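Local coordinates for Agap007691-pb (Anopheles gambiae, PDB 5C98), which belongs to the serpin family and may act as an inhibitor of serine proteases, although its function has not been established, at residues C224-M229 with S238-L243. Numbering follows the deposited sequence. Where two conformers were deposited one is given.
Sequences CKVVDM and SMLVLL
C224 lays its CB 3.3 Å from L243 O, and one residue on, K225 pairs with L243 through both backbone bonds, the first rungs of an antiparallel hairpin. V226 turns to the other face of the sheet. Its CG1, anti to the backbone N (chi1 -174°), meets L240 CD1 in one of the two conformers of that leucine and also lies alongside L242 CD2, on the face shared with D228. At V227 the hydrogen-bonded pairing resumes with V241: V241 N meets V227 O almost head-on at 2.9 Å, and the two valines lie side by side. D228 OD1 is held by S238 OG, which donates from well above the carboxylate plane (2.7 Å), and by a water at 2.6 Å that also donates weakly to S238 O, bridging the strands. D228 OD2 makes a salt bridge with R359 on the neighbouring strand 354-360. M229 closes the segment with two backbone bonds to M239, its SD resting 4.0 Å from both M239 CE and V241 CG2. This is the s2B-s3B hairpin of serpin beta-sheet B, flanked by strand 204-219 beside 224-229 and strand 354-360 beside 238-243, while F348 of strand 346-349 covers K225, V227, V241 and L243.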
ATOM      1  N   CYS A 224      16.211   5.181 -15.733  1.00 16.61           N
ATOM      2  CA  CYS A 224      16.119   3.867 -15.116  1.00 15.78           C
ATOM      3  C   CYS A 224      15.878   2.784 -16.154  1.00 17.26           C
ATOM      4  O   CYS A 224      15.333   3.039 -17.236  1.00 18.38           O
ATOM      5  CB  CYS A 224      15.060   3.825 -14.011  1.00 16.91           C
ATOM      6  SG  CYS A 224      13.379   4.121 -14.632  1.00 18.08           S
ATOM      7  N   LYS A 225      16.293   1.570 -15.805  1.00 15.10           N
ATOM      8  CA  LYS A 225      15.841   0.357 -16.464  1.00 15.80           C
ATOM      9  C   LYS A 225      14.534  -0.096 -15.828  1.00 15.18           C
ATOM     10  O   LYS A 225      14.270   0.173 -14.652  1.00 15.00           O
ATOM     11  CB  LYS A 225      16.865  -0.753 -16.275  1.00 16.20           C
ATOM     12  CG  LYS A 225      18.138  -0.600 -17.040  1.00 18.35           C
ATOM     13  CD  LYS A 225      19.046  -1.812 -16.859  1.00 19.89           C
ATOM     14  CE  LYS A 225      20.276  -1.688 -17.691  1.00 20.40           C
ATOM     15  NZ  LYS A 225      21.188  -2.844 -17.513  1.00 23.17           N
ATOM     16  N   VAL A 226      13.701  -0.774 -16.614  1.00 15.86           N
ATOM     17  CA  VAL A 226      12.389  -1.224 -16.161  1.00 16.33           C
ATOM     18  C   VAL A 226      12.187  -2.669 -16.569  1.00 16.39           C
ATOM     19  O   VAL A 226      12.432  -3.027 -17.722  1.00 19.10           O
ATOM     20  CB  VAL A 226      11.283  -0.374 -16.797  1.00 17.71           C
ATOM     21  CG1 VAL A 226       9.946  -0.732 -16.237  1.00 18.87           C
ATOM     22  CG2 VAL A 226      11.581   1.104 -16.603  1.00 19.39           C
ATOM     23  N   VAL A 227      11.710  -3.487 -15.648  1.00 15.17           N
ATOM     24  CA  VAL A 227      11.162  -4.791 -15.984  1.00 15.78           C
ATOM     25  C   VAL A 227       9.801  -4.917 -15.313  1.00 16.18           C
ATOM     26  O   VAL A 227       9.587  -4.412 -14.210  1.00 17.28           O
ATOM     27  CB  VAL A 227      12.066  -5.968 -15.547  1.00 17.25           C
ATOM     28  CG1 VAL A 227      13.361  -6.033 -16.359  1.00 21.25           C
ATOM     29  CG2 VAL A 227      12.324  -5.946 -14.039  1.00 23.38           C
ATOM     30  N   ASP A 228       8.873  -5.569 -15.977  1.00 17.66           N
ATOM     31  CA  ASP A 228       7.560  -5.853 -15.390  1.00 16.16           C
ATOM     32  C   ASP A 228       7.520  -7.348 -15.103  1.00 19.52           C
ATOM     33  O   ASP A 228       7.506  -8.164 -16.032  1.00 24.29           O
ATOM     34  CB  ASP A 228       6.434  -5.416 -16.326  1.00 18.03           C
ATOM     35  CG  ASP A 228       5.172  -5.003 -15.584  1.00 25.27           C
ATOM     36  OD1 ASP A 228       5.043  -5.306 -14.367  1.00 23.65           O
ATOM     37  OD2 ASP A 228       4.303  -4.372 -16.227  1.00 26.51           O
ATOM     38  N   MET A 229       7.557  -7.700 -13.816  1.00 16.23           N
ATOM     39  CA  MET A 229       7.713  -9.067 -13.349  1.00 18.05           C
ATOM     40  C   MET A 229       6.349  -9.603 -12.944  1.00 19.78           C
ATOM     41  O   MET A 229       5.825  -9.208 -11.891  1.00 18.68           O
ATOM     42  CB  MET A 229       8.654  -9.098 -12.153  1.00 21.13           C
ATOM     43  CG  MET A 229      10.086  -8.765 -12.554  1.00 21.45           C
ATOM     44  SD  MET A 229      11.213  -8.869 -11.176  1.00 23.34           S
ATOM     45  CE  MET A 229      11.086 -10.594 -10.723  1.00 47.96           C
ATOM     46  N   SER A 238       1.119  -7.704 -11.508  1.00 16.88           N
ATOM     47  CA  SER A 238       2.507  -7.705 -11.953  1.00 15.59           C
ATOM     48  C   SER A 238       3.260  -6.637 -11.198  1.00 16.59           C
ATOM     49  O   SER A 238       2.662  -5.666 -10.762  1.00 18.15           O
ATOM     50  CB  SER A 238       2.565  -7.457 -13.462  1.00 20.15           C
ATOM     51  OG  SER A 238       3.872  -7.721 -13.957  1.00 23.26           O
ATOM     52  N   MET A 239       4.568  -6.825 -11.046  1.00 15.93           N
ATOM     53  CA  MET A 239       5.411  -5.921 -10.279  1.00 13.67           C
ATOM     54  C   MET A 239       6.362  -5.215 -11.234  1.00 15.08           C
ATOM     55  O   MET A 239       7.276  -5.838 -11.773  1.00 16.22           O
ATOM     56  CB  MET A 239       6.213  -6.691  -9.236  1.00 16.10           C
ATOM     57  CG  MET A 239       7.141  -5.814  -8.425  1.00 17.20           C
ATOM     58  SD  MET A 239       8.040  -6.641  -7.105  1.00 20.34           S
ATOM     59  CE  MET A 239       9.082  -7.760  -8.033  1.00 22.23           C
ATOM     60  N   LEU A 240       6.166  -3.919 -11.399  1.00 15.11           N
ATOM     61  CA  LEU A 240       7.093  -3.114 -12.173  0.50 13.85           C
ATOM     62  C   LEU A 240       8.246  -2.716 -11.269  1.00 14.77           C
ATOM     63  O   LEU A 240       8.040  -2.198 -10.170  1.00 17.29           O
ATOM     64  CB  LEU A 240       6.355  -1.889 -12.703  0.50 16.41           C
ATOM     65  CG  LEU A 240       6.974  -1.091 -13.847  0.50 12.43           C
ATOM     66  CD1 LEU A 240       7.001  -1.881 -15.126  0.50 15.98           C
ATOM     67  CD2 LEU A 240       6.218   0.212 -14.030  0.50 14.02           C
ATOM     68  N   VAL A 241       9.467  -2.977 -11.728  1.00 13.32           N
ATOM     69  CA  VAL A 241      10.664  -2.664 -10.964  1.00 15.05           C
ATOM     70  C   VAL A 241      11.427  -1.605 -11.731  1.00 14.84           C
ATOM     71  O   VAL A 241      11.737  -1.792 -12.915  1.00 15.33           O
ATOM     72  CB  VAL A 241      11.555  -3.884 -10.718  1.00 14.56           C
ATOM     73  CG1 VAL A 241      12.742  -3.507  -9.850  1.00 16.23           C
ATOM     74  CG2 VAL A 241      10.761  -5.002 -10.061  1.00 16.25           C
ATOM     75  N   LEU A 242      11.714  -0.501 -11.067  1.00 13.70           N
ATOM     76  CA  LEU A 242      12.447   0.625 -11.650  1.00 13.60           C
ATOM     77  C   LEU A 242      13.813   0.680 -10.984  1.00 14.62           C
ATOM     78  O   LEU A 242      13.918   0.949  -9.776  1.00 14.17           O
ATOM     79  CB  LEU A 242      11.701   1.937 -11.438  1.00 15.96           C
ATOM     80  CG  LEU A 242      10.225   1.971 -11.812  1.00 21.27           C
ATOM     81  CD1 LEU A 242       9.679   3.395 -11.664  1.00 20.50           C
ATOM     82  CD2 LEU A 242       9.994   1.449 -13.200  1.00 22.59           C
ATOM     83  N   LEU A 243      14.857   0.441 -11.770  1.00 14.16           N
ATOM     84  CA  LEU A 243      16.225   0.389 -11.275  1.00 14.02           C
ATOM     85  C   LEU A 243      16.988   1.576 -11.837  1.00 13.76           C
ATOM     86  O   LEU A 243      17.252   1.623 -13.050  1.00 15.54           O
ATOM     87  CB  LEU A 243      16.865  -0.923 -11.732  1.00 16.37           C
ATOM     88  CG  LEU A 243      18.324  -1.136 -11.374  1.00 16.52           C
ATOM     89  CD1 LEU A 243      18.526  -1.282  -9.880  1.00 16.40           C
ATOM     90  CD2 LEU A 243      18.869  -2.385 -12.089  1.00 18.25           C
TER
HETATM   91  O   HOH W   1       3.133  -3.923 -13.185  1.00 20.82           O